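Local coordinates for protein chitooligosaccharide oxidase (Gibberella zeae, PDB 6Y0R) that catalyses the oxidation of chitooligosaccharides at their C1 hydroxyl, using a bicovalently bound FAD and molecular oxygen, to give lactones and hydrogen peroxide, at residues W46-T51 against T329-D334; A52-L57 against D337-S342; G84-A89 against L481-Q486; S371-M376 against Q406-V411. All coordinates share one frame; numbering follows the deposited sequence.

Contact 1 (W46-T51 against T329-D334); sequences WKEDGT and TSASYD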
# COMPACT_ATOMS: atom_id res chain seq x y z
N TRP A 46 23.65 -9.49 5.21
CA TRP A 46 22.43 -10.33 5.28
C TRP A 46 21.44 -9.75 6.30
O TRP A 46 20.25 -9.70 5.98
CB TRP A 46 22.78 -11.77 5.64
CG TRP A 46 21.61 -12.71 5.63
CD1 TRP A 46 20.64 -12.87 6.57
CD2 TRP A 46 21.32 -13.66 4.59
NE1 TRP A 46 19.76 -13.85 6.19
CE2 TRP A 46 20.13 -14.32 4.96
CE3 TRP A 46 21.92 -13.98 3.36
CZ2 TRP A 46 19.58 -15.34 4.18
CZ3 TRP A 46 21.35 -14.97 2.59
CH2 TRP A 46 20.19 -15.64 2.98
N LYS A 47 21.88 -9.36 7.49
CA LYS A 47 21.01 -8.75 8.53
C LYS A 47 20.46 -7.42 8.00
O LYS A 47 19.27 -7.14 8.24
CB LYS A 47 21.74 -8.57 9.85
CG LYS A 47 22.14 -9.89 10.49
CD LYS A 47 22.19 -9.86 12.00
CE LYS A 47 22.61 -11.19 12.58
NZ LYS A 47 23.83 -11.05 13.41
N GLU A 48 21.28 -6.63 7.33
CA GLU A 48 20.86 -5.31 6.78
C GLU A 48 19.70 -5.49 5.76
O GLU A 48 18.72 -4.73 5.83
CB GLU A 48 22.10 -4.64 6.20
CG GLU A 48 21.83 -3.30 5.58
CD GLU A 48 23.08 -2.58 5.11
OE1 GLU A 48 23.48 -1.65 5.80
OE2 GLU A 48 23.63 -2.97 4.07
N ASP A 49 19.80 -6.44 4.85
CA ASP A 49 18.79 -6.65 3.77
C ASP A 49 17.72 -7.66 4.20
O ASP A 49 16.65 -7.69 3.56
CB ASP A 49 19.47 -7.11 2.49
CG ASP A 49 20.49 -6.08 2.00
OD1 ASP A 49 20.20 -4.87 2.13
OD2 ASP A 49 21.54 -6.51 1.45
N GLY A 50 18.01 -8.50 5.20
CA GLY A 50 17.26 -9.75 5.44
C GLY A 50 16.49 -9.72 6.74
O GLY A 50 16.04 -10.79 7.17
N THR A 51 16.31 -8.54 7.35
CA THR A 51 15.50 -8.38 8.57
C THR A 51 14.18 -7.74 8.16
O THR A 51 14.19 -6.58 7.73
CB THR A 51 16.18 -7.56 9.65
OG1 THR A 51 17.44 -8.19 9.92
CG2 THR A 51 15.35 -7.52 10.91
N THR A 329 17.59 6.83 1.33
CA THR A 329 18.19 6.04 0.24
C THR A 329 19.19 5.01 0.78
O THR A 329 19.59 4.14 -0.02
CB THR A 329 18.85 6.95 -0.79
OG1 THR A 329 19.87 7.67 -0.09
CG2 THR A 329 17.89 7.92 -1.43
N SER A 330 19.62 5.09 2.03
CA SER A 330 20.71 4.23 2.56
C SER A 330 20.30 2.76 2.54
O SER A 330 19.16 2.43 2.91
CB SER A 330 21.11 4.61 3.94
OG SER A 330 22.18 3.77 4.37
N ALA A 331 21.25 1.88 2.23
CA ALA A 331 21.07 0.42 2.39
C ALA A 331 20.84 0.05 3.86
O ALA A 331 20.27 -1.03 4.12
CB ALA A 331 22.28 -0.29 1.81
N SER A 332 21.23 0.91 4.83
CA SER A 332 21.07 0.64 6.28
C SER A 332 19.64 0.95 6.80
O SER A 332 19.45 0.87 7.98
CB SER A 332 22.12 1.37 7.08
OG SER A 332 21.92 2.77 6.98
N TYR A 333 18.68 1.26 5.93
CA TYR A 333 17.26 1.44 6.36
C TYR A 333 16.88 0.34 7.35
O TYR A 333 17.10 -0.85 7.04
CB TYR A 333 16.34 1.40 5.14
CG TYR A 333 14.92 1.77 5.48
CD1 TYR A 333 14.51 3.10 5.47
CD2 TYR A 333 13.97 0.79 5.76
CE1 TYR A 333 13.21 3.45 5.82
CE2 TYR A 333 12.67 1.12 6.12
CZ TYR A 333 12.29 2.45 6.11
OH TYR A 333 11.02 2.79 6.46
N ASP A 334 16.35 0.71 8.52
CA ASP A 334 16.04 -0.29 9.56
C ASP A 334 14.84 0.15 10.38
O ASP A 334 14.81 -0.14 11.59
CB ASP A 334 17.28 -0.53 10.45
CG ASP A 334 17.61 0.66 11.34
OD1 ASP A 334 17.10 1.78 11.07
OD2 ASP A 334 18.41 0.46 12.26
O HOH W 1 16.80 -2.44 4.96
O HOH W 2 18.69 -2.61 7.72
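The carboxylate of E48 lies against the peptide joining A331 to S332. Its CD is 3.4 Å from A331 O, OE1 leans over to S332 CA at 3.4 Å, and OE2 stays near the methyl of A331, 3.8 Å from CB. E48 OE2 also has a long, weak ion pair with R114. E48 CG is closer still to the peptide, 3.1 Å from A331 O. The chain runs straight out from the helix (chi1 179°, chi2 175°), which carries the carboxylate to the turn. The other flat group, the Y333 ring, turns away from the helix: R133 makes a cation-pi contact with it, and its OH is hydrogen-bonded to H94 NE2, H94 being the histidine that probably carries one of the two flavin links. No direct hydrogen bond crosses here. Two waters sit between E48 O and Y333 O; the first is 3.1 Å from E48 O and 2.6 Å from Y333 O. The arrangement is a type I turn, S330 to Y333, resting at the surface on the last turn of helix 44-50. D49, salt-bridged to R114, packs on I64 of strand 63-65, while the turn belongs to the loop between helix 312-320 and strand 338-346.

Contact 2 (A52-L57 against D337-S342); sequences AYNLRL and DNFYAS. With FAD (flavin-adenine dinucleotide), chain B.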
# COMPACT_ATOMS: atom_id res chain seq x y z
N ALA A 52 13.11 -8.52 8.26
CA ALA A 52 11.76 -8.07 7.82
C ALA A 52 11.36 -6.86 8.64
O ALA A 52 11.71 -6.72 9.83
CB ALA A 52 10.80 -9.21 7.95
N TYR A 53 10.63 -5.94 8.00
CA TYR A 53 10.11 -4.74 8.66
C TYR A 53 9.29 -5.14 9.88
O TYR A 53 9.46 -4.61 10.99
CB TYR A 53 9.21 -3.99 7.67
CG TYR A 53 8.41 -2.89 8.30
CD1 TYR A 53 9.05 -1.77 8.78
CD2 TYR A 53 7.04 -2.95 8.40
CE1 TYR A 53 8.35 -0.74 9.38
CE2 TYR A 53 6.32 -1.93 8.99
CZ TYR A 53 6.98 -0.84 9.50
OH TYR A 53 6.30 0.21 10.05
N ASN A 54 8.37 -6.08 9.71
CA ASN A 54 7.50 -6.54 10.81
C ASN A 54 8.24 -7.58 11.66
O ASN A 54 8.53 -8.65 11.15
CB ASN A 54 6.16 -7.13 10.33
CG ASN A 54 5.15 -7.33 11.44
OD1 ASN A 54 5.48 -7.22 12.64
ND2 ASN A 54 3.90 -7.55 11.06
N LEU A 55 8.59 -7.21 12.89
CA LEU A 55 9.33 -8.11 13.84
C LEU A 55 8.48 -9.33 14.20
O LEU A 55 9.05 -10.37 14.63
CB LEU A 55 9.68 -7.26 15.07
CG LEU A 55 10.62 -6.09 14.76
CD1 LEU A 55 10.85 -5.20 15.99
CD2 LEU A 55 11.93 -6.60 14.22
N ARG A 56 7.17 -9.28 13.97
CA ARG A 56 6.31 -10.46 14.19
C ARG A 56 6.58 -11.55 13.13
O ARG A 56 6.23 -12.73 13.41
CB ARG A 56 4.84 -10.06 14.17
CG ARG A 56 3.90 -11.15 14.66
CD ARG A 56 2.48 -10.68 14.70
NE ARG A 56 1.89 -10.47 13.35
CZ ARG A 56 1.39 -11.42 12.60
NH1 ARG A 56 0.85 -11.11 11.42
NH2 ARG A 56 1.45 -12.70 12.96
N LEU A 57 7.10 -11.21 11.96
CA LEU A 57 7.20 -12.11 10.78
C LEU A 57 8.56 -12.00 10.10
O LEU A 57 8.72 -11.67 8.91
CB LEU A 57 6.04 -11.79 9.84
CG LEU A 57 4.65 -12.15 10.34
CD1 LEU A 57 3.59 -11.67 9.36
CD2 LEU A 57 4.49 -13.64 10.53
N ASP A 337 8.36 -2.35 13.12
CA ASP A 337 7.27 -2.41 14.10
C ASP A 337 7.02 -3.87 14.38
O ASP A 337 7.52 -4.72 13.67
CB ASP A 337 6.06 -1.60 13.60
CG ASP A 337 5.05 -1.28 14.69
OD1 ASP A 337 5.36 -1.55 15.90
OD2 ASP A 337 3.95 -0.79 14.37
N ASN A 338 6.22 -4.14 15.40
CA ASN A 338 5.85 -5.52 15.83
C ASN A 338 4.33 -5.57 15.93
O ASN A 338 3.79 -5.06 16.89
CB ASN A 338 6.54 -5.85 17.17
CG ASN A 338 6.43 -7.30 17.55
OD1 ASN A 338 5.80 -8.12 16.88
ND2 ASN A 338 7.01 -7.64 18.70
N PHE A 339 3.66 -6.02 14.88
CA PHE A 339 2.21 -5.75 14.74
C PHE A 339 1.48 -6.79 13.90
O PHE A 339 2.07 -7.65 13.25
CB PHE A 339 2.05 -4.36 14.15
CG PHE A 339 2.46 -4.28 12.71
CD1 PHE A 339 3.79 -4.17 12.35
CD2 PHE A 339 1.51 -4.27 11.70
CE1 PHE A 339 4.20 -4.03 11.03
CE2 PHE A 339 1.92 -4.10 10.37
CZ PHE A 339 3.25 -4.03 10.04
N TYR A 340 0.17 -6.71 14.01
CA TYR A 340 -0.79 -7.41 13.15
C TYR A 340 -1.77 -6.36 12.60
O TYR A 340 -2.04 -5.37 13.25
CB TYR A 340 -1.53 -8.48 13.94
CG TYR A 340 -2.65 -9.12 13.19
CD1 TYR A 340 -2.43 -9.79 11.99
CD2 TYR A 340 -3.96 -9.00 13.62
CE1 TYR A 340 -3.47 -10.35 11.27
CE2 TYR A 340 -5.01 -9.59 12.94
CZ TYR A 340 -4.77 -10.23 11.73
OH TYR A 340 -5.82 -10.79 11.07
N ALA A 341 -2.16 -6.53 11.36
CA ALA A 341 -3.08 -5.60 10.68
C ALA A 341 -4.05 -6.36 9.83
O ALA A 341 -3.85 -7.54 9.47
CB ALA A 341 -2.28 -4.63 9.84
N SER A 342 -5.12 -5.67 9.47
CA SER A 342 -6.10 -6.18 8.49
C SER A 342 -6.72 -4.95 7.83
O SER A 342 -6.28 -3.84 8.12
CB SER A 342 -7.17 -7.01 9.18
OG SER A 342 -8.02 -7.65 8.27
PA FAD B . 8.01 -4.92 -0.05
O1A FAD B . 7.85 -5.71 1.20
O2A FAD B . 9.35 -4.71 -0.62
O5B FAD B . 7.09 -5.53 -1.20
C5B FAD B . 5.67 -5.61 -1.08
C4B FAD B . 5.14 -6.63 -2.07
O4B FAD B . 5.42 -6.18 -3.42
C3B FAD B . 5.75 -8.05 -2.02
O3B FAD B . 4.82 -9.02 -2.52
C2B FAD B . 6.93 -7.93 -2.98
O2B FAD B . 7.42 -9.18 -3.47
C1B FAD B . 6.32 -7.08 -4.06
N9A FAD B . 7.28 -6.29 -4.82
C8A FAD B . 8.03 -5.25 -4.35
N7A FAD B . 8.82 -4.73 -5.27
C5A FAD B . 8.58 -5.49 -6.41
C6A FAD B . 9.11 -5.44 -7.71
N6A FAD B . 10.00 -4.52 -8.08
N1A FAD B . 8.68 -6.37 -8.62
C2A FAD B . 7.79 -7.29 -8.19
N3A FAD B . 7.21 -7.41 -7.00
C4A FAD B . 7.65 -6.48 -6.13
N1 FAD B . 0.03 2.05 1.91
C2 FAD B . -0.76 2.97 1.34
O2 FAD B . -1.47 2.67 0.31
N3 FAD B . -0.77 4.24 1.83
C4 FAD B . -0.02 4.66 2.91
O4 FAD B . -0.07 5.84 3.30
C4X FAD B . 0.83 3.71 3.53
N5 FAD B . 1.62 4.09 4.54
C5X FAD B . 2.53 3.18 5.02
C6 FAD B . 3.43 3.57 6.05
C7 FAD B . 4.35 2.68 6.57
C7M FAD B . 5.29 3.10 7.69
C8 FAD B . 4.43 1.33 6.03
C8M FAD B . 5.48 0.33 6.47
C9 FAD B . 3.50 0.94 5.05
C9A FAD B . 2.55 1.84 4.54
N10 FAD B . 1.65 1.45 3.53
C10 FAD B . 0.78 2.39 2.96
C1' FAD B . 1.62 0.08 3.02
C2' FAD B . 2.51 -0.08 1.78
O2' FAD B . 1.88 0.48 0.63
C3' FAD B . 2.75 -1.55 1.58
O3' FAD B . 3.42 -2.02 2.78
C4' FAD B . 3.61 -1.78 0.33
O4' FAD B . 3.36 -3.07 -0.25
C5' FAD B . 5.06 -1.64 0.69
O5' FAD B . 5.88 -1.65 -0.49
P FAD B . 7.42 -1.99 -0.30
O1P FAD B . 8.08 -1.93 -1.63
O2P FAD B . 8.03 -1.21 0.81
O3P FAD B . 7.32 -3.50 0.28
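N54 lays its side-chain amide flat on the ring of F339, the planes 9° apart and ND2 3.5 Å above the middle of the ring. This is an Asx turn docked on an edge strand: 338-346 is outermost in the seven-stranded antiparallel sheet, and the loop 52-57 meets its start in a single bridge, N54 to D337, with L55 N giving a 2.8 Å bond to D337 O. With CG anti to the backbone N (chi1 -168°), the N54 amide reaches F339 and grips both polar atoms of its backbone: OD1 accepts from F339 N at 3.1 Å and ND2 donates to F339 O at 2.9 Å. Each oxygen has a second donor on the opposite face of its plane. For OD1 it is R56 N, which closes the Asx turn; for F339 O it is R56 NE, at 2.8 Å and in the guanidinium plane. R56 bends at chi3 and runs alongside Y340, its guanidinium nearly upright to that ring at 87°, with NH1 near the ring edge and bonded outward to S450 OG. Y53 and F339 meet rim to rim, neither over the face of the other, CE2 to CE1. The Y53 ring also meets H94 and lines the flavin pocket, where its CE2 stands 3.5 Å from the 8alpha carbon, C8M, of FAD.

Contact 3 (G84-A89 against L481-Q486); sequences GVAISA and LFRNPQ. With FAD (flavin-adenine dinucleotide), chain B.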
# COMPACT_ATOMS: atom_id res chain seq x y z
N GLY A 84 14.75 -23.98 -9.76
CA GLY A 84 13.35 -24.19 -9.33
C GLY A 84 13.09 -23.60 -7.96
O GLY A 84 12.19 -24.13 -7.28
N VAL A 85 13.77 -22.52 -7.59
CA VAL A 85 13.54 -21.85 -6.27
C VAL A 85 12.55 -20.70 -6.48
O VAL A 85 12.65 -19.96 -7.46
CB VAL A 85 14.82 -21.40 -5.55
CG1 VAL A 85 15.87 -22.51 -5.52
CG2 VAL A 85 15.39 -20.13 -6.13
N ALA A 86 11.61 -20.57 -5.56
CA ALA A 86 10.65 -19.44 -5.52
C ALA A 86 11.47 -18.16 -5.42
O ALA A 86 12.47 -18.14 -4.71
CB ALA A 86 9.67 -19.59 -4.38
N ILE A 87 10.99 -17.13 -6.09
CA ILE A 87 11.68 -15.83 -6.23
C ILE A 87 10.71 -14.77 -5.70
O ILE A 87 9.57 -14.77 -6.16
CB ILE A 87 12.08 -15.53 -7.67
CG1 ILE A 87 12.91 -16.68 -8.27
CG2 ILE A 87 12.80 -14.18 -7.74
CD1 ILE A 87 13.09 -16.58 -9.72
N SER A 88 11.23 -13.86 -4.89
CA SER A 88 10.48 -12.71 -4.33
C SER A 88 11.36 -11.48 -4.47
O SER A 88 12.55 -11.54 -4.07
CB SER A 88 10.13 -12.96 -2.90
OG SER A 88 9.21 -14.04 -2.77
N ALA A 89 10.79 -10.42 -5.00
CA ALA A 89 11.47 -9.11 -5.06
C ALA A 89 11.10 -8.33 -3.80
O ALA A 89 9.91 -8.33 -3.41
CB ALA A 89 11.11 -8.34 -6.28
N LEU A 481 6.90 -19.38 -9.98
CA LEU A 481 8.11 -19.08 -9.19
C LEU A 481 7.88 -17.82 -8.35
O LEU A 481 8.42 -17.77 -7.25
CB LEU A 481 9.26 -18.87 -10.17
CG LEU A 481 9.67 -20.10 -10.97
CD1 LEU A 481 10.67 -19.67 -12.02
CD2 LEU A 481 10.24 -21.17 -10.06
N PHE A 482 7.06 -16.88 -8.83
CA PHE A 482 6.79 -15.59 -8.12
C PHE A 482 5.53 -15.77 -7.29
O PHE A 482 4.47 -15.24 -7.64
CB PHE A 482 6.72 -14.40 -9.08
CG PHE A 482 8.10 -14.06 -9.59
CD1 PHE A 482 8.65 -14.79 -10.62
CD2 PHE A 482 8.82 -12.99 -9.08
CE1 PHE A 482 9.93 -14.52 -11.08
CE2 PHE A 482 10.11 -12.73 -9.53
CZ PHE A 482 10.66 -13.50 -10.52
N ARG A 483 5.70 -16.48 -6.19
CA ARG A 483 4.55 -16.93 -5.38
C ARG A 483 4.74 -16.54 -3.91
O ARG A 483 5.87 -16.34 -3.43
CB ARG A 483 4.32 -18.44 -5.52
CG ARG A 483 5.39 -19.32 -4.90
CD ARG A 483 5.02 -20.77 -5.05
NE ARG A 483 6.03 -21.62 -4.45
CZ ARG A 483 7.04 -22.21 -5.08
NH1 ARG A 483 7.85 -23.02 -4.40
NH2 ARG A 483 7.21 -22.07 -6.38
N ASN A 484 3.61 -16.48 -3.22
CA ASN A 484 3.53 -16.37 -1.76
C ASN A 484 2.20 -17.01 -1.37
O ASN A 484 1.41 -17.37 -2.23
CB ASN A 484 3.74 -14.92 -1.29
CG ASN A 484 2.58 -14.01 -1.67
OD1 ASN A 484 1.43 -14.30 -1.36
ND2 ASN A 484 2.87 -12.84 -2.24
N PRO A 485 1.92 -17.22 -0.06
CA PRO A 485 0.72 -17.98 0.28
C PRO A 485 -0.59 -17.36 -0.23
O PRO A 485 -1.57 -18.12 -0.34
CB PRO A 485 0.77 -18.03 1.82
CG PRO A 485 2.27 -17.96 2.12
CD PRO A 485 2.80 -16.96 1.09
N GLN A 486 -0.62 -16.05 -0.54
CA GLN A 486 -1.88 -15.36 -0.90
C GLN A 486 -1.88 -14.94 -2.37
O GLN A 486 -2.76 -14.23 -2.72
CB GLN A 486 -2.15 -14.16 0.01
CG GLN A 486 -2.23 -14.58 1.47
CD GLN A 486 -2.64 -13.47 2.42
OE1 GLN A 486 -2.27 -12.32 2.21
NE2 GLN A 486 -3.24 -13.86 3.54
PA FAD B . 8.01 -4.92 -0.05
O1A FAD B . 7.85 -5.71 1.20
O2A FAD B . 9.35 -4.71 -0.62
O5B FAD B . 7.09 -5.53 -1.20
C5B FAD B . 5.67 -5.61 -1.08
C4B FAD B . 5.14 -6.63 -2.07
O4B FAD B . 5.42 -6.18 -3.42
C3B FAD B . 5.75 -8.05 -2.02
O3B FAD B . 4.82 -9.02 -2.52
C2B FAD B . 6.93 -7.93 -2.98
O2B FAD B . 7.42 -9.18 -3.47
C1B FAD B . 6.32 -7.08 -4.06
N9A FAD B . 7.28 -6.29 -4.82
C8A FAD B . 8.03 -5.25 -4.35
N7A FAD B . 8.82 -4.73 -5.27
C5A FAD B . 8.58 -5.49 -6.41
C6A FAD B . 9.11 -5.44 -7.71
N6A FAD B . 10.00 -4.52 -8.08
N1A FAD B . 8.68 -6.37 -8.62
C2A FAD B . 7.79 -7.29 -8.19
N3A FAD B . 7.21 -7.41 -7.00
C4A FAD B . 7.65 -6.48 -6.13
N1 FAD B . 0.03 2.05 1.91
C2 FAD B . -0.76 2.97 1.34
O2 FAD B . -1.47 2.67 0.31
N3 FAD B . -0.77 4.24 1.83
C4 FAD B . -0.02 4.66 2.91
O4 FAD B . -0.07 5.84 3.30
C4X FAD B . 0.83 3.71 3.53
N5 FAD B . 1.62 4.09 4.54
C5X FAD B . 2.53 3.18 5.02
C6 FAD B . 3.43 3.57 6.05
C7 FAD B . 4.35 2.68 6.57
C7M FAD B . 5.29 3.10 7.69
C8 FAD B . 4.43 1.33 6.03
C8M FAD B . 5.48 0.33 6.47
C9 FAD B . 3.50 0.94 5.05
C9A FAD B . 2.55 1.84 4.54
N10 FAD B . 1.65 1.45 3.53
C10 FAD B . 0.78 2.39 2.96
C1' FAD B . 1.62 0.08 3.02
C2' FAD B . 2.51 -0.08 1.78
O2' FAD B . 1.88 0.48 0.63
C3' FAD B . 2.75 -1.55 1.58
O3' FAD B . 3.42 -2.02 2.78
C4' FAD B . 3.61 -1.78 0.33
O4' FAD B . 3.36 -3.07 -0.25
C5' FAD B . 5.06 -1.64 0.69
O5' FAD B . 5.88 -1.65 -0.49
P FAD B . 7.42 -1.99 -0.30
O1P FAD B . 8.08 -1.93 -1.63
O2P FAD B . 8.03 -1.21 0.81
O3P FAD B . 7.32 -3.50 0.28
O HOH W 3 9.21 -23.70 -7.52
O HOH W 4 7.46 -14.37 -4.48
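L481 hands its carbonyl to I87: the bond from I87 N to L481 O is 2.9 Å and nearly straight, although the donor lies above the carbonyl plane. A86 CA adds a C-H contact to the same oxygen. The D477 carboxylate holds both L481 N and F482 N. F482, next, centres an inverse gamma turn. Its side chain, with CG beside the backbone N (chi1 -73°), swings over I87, so that I87 CB makes a CH-pi contact 4.0 Å from the ring centroid and CG2 touches CE2 at 3.5 Å. F482 CA points its hydrogen straight at I87 O. Strand 87-90 is one of the two outermost strands of the four-stranded mixed sheet in the PCMH-type FAD-binding fold, packed here against the C-terminal berberine-like region; two residues beyond I87, A89 O takes a 2.6 Å hydrogen bond from the ribose hydroxyl O2B of FAD. R483 then extends alongside, its guanidinium centred over the methyl of A86, CZ to CB 3.8 Å. A water in the guanidinium plane joins NH2 to G84 O; NH2 also bonds to N480 O. A second water accepts from S88 OG and donates to both I87 O and R483 O; S88 OG is also hydrogen-bonded to H107 ND1. N484 closes an Asx turn, OD1 to Q486 N at 2.8 Å, and Q486 OE1 is hydrogen-bonded to Y461 OH and NE2 to D449 O.

Contact 4 (S371-M376 against Q406-V411); sequences SWWLQM and QFYDSV
Y408 packs over the indole of W373, and its side chain can be followed outward. CB sits above the face of the six-membered ring, 3.5 Å from its centroid, in a CH-pi contact. CG lies 3.3 Å from W373 CZ2. The branches part: Y408 CD1 is 3.4 Å from W373 NE1 and Y408 CD2 is 3.5 Å from W373 CZ2. At CE1 and CE2 the tyrosine leaves the indole, the planes 16° apart but slid. The tip, OH, is hydrogen-bonded to D337 OD2, and the ring also stacks with F339. W373 comes to lie over its neighbour because CG sits between the backbone N and the carbonyl carbon (chi1 53°). In the backbone, W373 and Y408 form a hydrogen-bonded antiparallel pair, 2.9 Å from W373 N to Y408 O, and Q375 with Q406 repeats it. W372, L374 and F407 project from the other face onto helix 420-433. At the far end a water accepts from S371 N and donates to D409 OD1 and S410 O. The side chain of Q406 comes within about 6 Å of FAD. The pairing, just inside edge strand 338-346, is consistent with this family's substrate domain, a large antiparallel sheet covered by helices.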
# COMPACT_ATOMS: atom_id res chain seq x y z
N SER A 371 -2.95 -1.89 22.27
CA SER A 371 -2.81 -0.55 21.65
C SER A 371 -3.24 -0.67 20.18
O SER A 371 -2.40 -0.91 19.30
CB SER A 371 -1.46 0.08 21.83
OG SER A 371 -0.44 -0.82 21.53
N TRP A 372 -4.54 -0.76 20.00
CA TRP A 372 -5.13 -0.93 18.65
C TRP A 372 -5.50 0.45 18.08
O TRP A 372 -5.68 1.39 18.83
CB TRP A 372 -6.33 -1.87 18.69
CG TRP A 372 -7.47 -1.35 19.49
CD1 TRP A 372 -7.72 -1.60 20.81
CD2 TRP A 372 -8.53 -0.49 19.04
NE1 TRP A 372 -8.83 -0.90 21.22
CE2 TRP A 372 -9.35 -0.22 20.15
CE3 TRP A 372 -8.82 0.14 17.83
CZ2 TRP A 372 -10.48 0.60 20.07
CZ3 TRP A 372 -9.94 0.94 17.75
CH2 TRP A 372 -10.74 1.19 18.86
N TRP A 373 -5.58 0.56 16.76
CA TRP A 373 -6.17 1.79 16.15
C TRP A 373 -6.72 1.40 14.80
O TRP A 373 -6.40 0.32 14.27
CB TRP A 373 -5.19 2.95 16.00
CG TRP A 373 -3.92 2.65 15.29
CD1 TRP A 373 -2.74 2.30 15.87
CD2 TRP A 373 -3.67 2.70 13.87
NE1 TRP A 373 -1.77 2.13 14.91
CE2 TRP A 373 -2.32 2.35 13.68
CE3 TRP A 373 -4.47 2.91 12.75
CZ2 TRP A 373 -1.72 2.30 12.42
CZ3 TRP A 373 -3.89 2.81 11.49
CH2 TRP A 373 -2.54 2.49 11.33
N LEU A 374 -7.54 2.27 14.21
CA LEU A 374 -8.04 2.00 12.85
C LEU A 374 -8.22 3.34 12.15
O LEU A 374 -8.25 4.37 12.82
CB LEU A 374 -9.31 1.17 12.86
CG LEU A 374 -10.52 1.83 13.51
CD1 LEU A 374 -11.33 2.61 12.48
CD2 LEU A 374 -11.38 0.78 14.19
N GLN A 375 -8.22 3.27 10.83
CA GLN A 375 -8.54 4.43 9.99
C GLN A 375 -9.70 4.03 9.10
O GLN A 375 -9.80 2.86 8.66
CB GLN A 375 -7.36 4.90 9.13
CG GLN A 375 -6.12 5.30 9.89
CD GLN A 375 -4.94 5.26 8.93
OE1 GLN A 375 -4.84 4.38 8.06
NE2 GLN A 375 -4.06 6.22 9.07
N MET A 376 -10.60 4.96 8.89
CA MET A 376 -11.66 4.82 7.88
C MET A 376 -11.48 5.91 6.81
O MET A 376 -11.69 7.08 7.12
CB MET A 376 -13.05 4.95 8.50
CG MET A 376 -14.11 4.71 7.49
SD MET A 376 -15.73 4.72 8.20
CE MET A 376 -15.95 6.46 8.46
N GLN A 406 -8.36 0.50 7.63
CA GLN A 406 -7.12 -0.15 8.08
C GLN A 406 -7.24 -0.44 9.58
O GLN A 406 -7.59 0.47 10.31
CB GLN A 406 -5.91 0.71 7.76
CG GLN A 406 -4.67 0.04 8.30
CD GLN A 406 -3.40 0.79 7.99
OE1 GLN A 406 -3.37 2.00 7.66
NE2 GLN A 406 -2.33 0.06 8.09
N PHE A 407 -6.99 -1.67 10.00
CA PHE A 407 -7.05 -2.07 11.43
C PHE A 407 -5.65 -2.50 11.86
O PHE A 407 -5.03 -3.26 11.12
CB PHE A 407 -8.02 -3.22 11.66
CG PHE A 407 -9.38 -3.07 11.02
CD1 PHE A 407 -10.36 -2.30 11.64
CD2 PHE A 407 -9.65 -3.60 9.77
CE1 PHE A 407 -11.62 -2.16 11.08
CE2 PHE A 407 -10.93 -3.47 9.21
CZ PHE A 407 -11.89 -2.72 9.85
N TYR A 408 -5.17 -2.00 12.98
CA TYR A 408 -3.75 -2.15 13.38
C TYR A 408 -3.66 -2.43 14.88
O TYR A 408 -4.40 -1.80 15.66
CB TYR A 408 -2.99 -0.90 12.98
CG TYR A 408 -1.51 -0.99 12.75
CD1 TYR A 408 -0.63 -0.88 13.81
CD2 TYR A 408 -1.00 -1.03 11.46
CE1 TYR A 408 0.75 -0.85 13.61
CE2 TYR A 408 0.37 -1.02 11.25
CZ TYR A 408 1.25 -0.91 12.32
OH TYR A 408 2.58 -0.88 12.06
N ASP A 409 -2.77 -3.36 15.25
CA ASP A 409 -2.50 -3.67 16.68
C ASP A 409 -1.00 -3.89 16.81
O ASP A 409 -0.47 -4.75 16.10
CB ASP A 409 -3.31 -4.86 17.12
CG ASP A 409 -3.14 -5.18 18.60
OD1 ASP A 409 -2.86 -4.26 19.38
OD2 ASP A 409 -3.42 -6.32 18.93
N SER A 410 -0.36 -3.16 17.72
CA SER A 410 1.10 -3.09 17.86
C SER A 410 1.50 -3.46 19.29
O SER A 410 0.76 -3.12 20.21
CB SER A 410 1.55 -1.68 17.56
OG SER A 410 2.93 -1.61 17.61
N VAL A 411 2.63 -4.12 19.45
CA VAL A 411 3.27 -4.41 20.77
C VAL A 411 4.72 -3.95 20.70
O VAL A 411 5.22 -3.59 19.61
CB VAL A 411 3.15 -5.90 21.13
CG1 VAL A 411 1.70 -6.36 21.20
CG2 VAL A 411 3.93 -6.79 20.17
O HOH W 5 -1.37 -4.36 21.43

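How the contacts relate
From the N terminus, helix 44-50 and the loop after it supply the first halves of contacts 1 and 2, back to back in sequence; both close some 280 residues later, contact 1 in the loop before strand 338-346 and contact 2 on the strand itself. Their segments alternate along the chain, so the two cross. Contact 3 opens at 84-89, inside both loops, and closes only at 481-486, crossing each of them. Contact 4 is a short local closure of two adjacent strands, in series after contacts 1 and 2 and wholly within the span of contact 3. Contacts 1 and 2 bind the N-terminal region to the large sheet; contact 3 returns the C-terminal region to the FAD-binding sheet, touching FAD as contact 2 does.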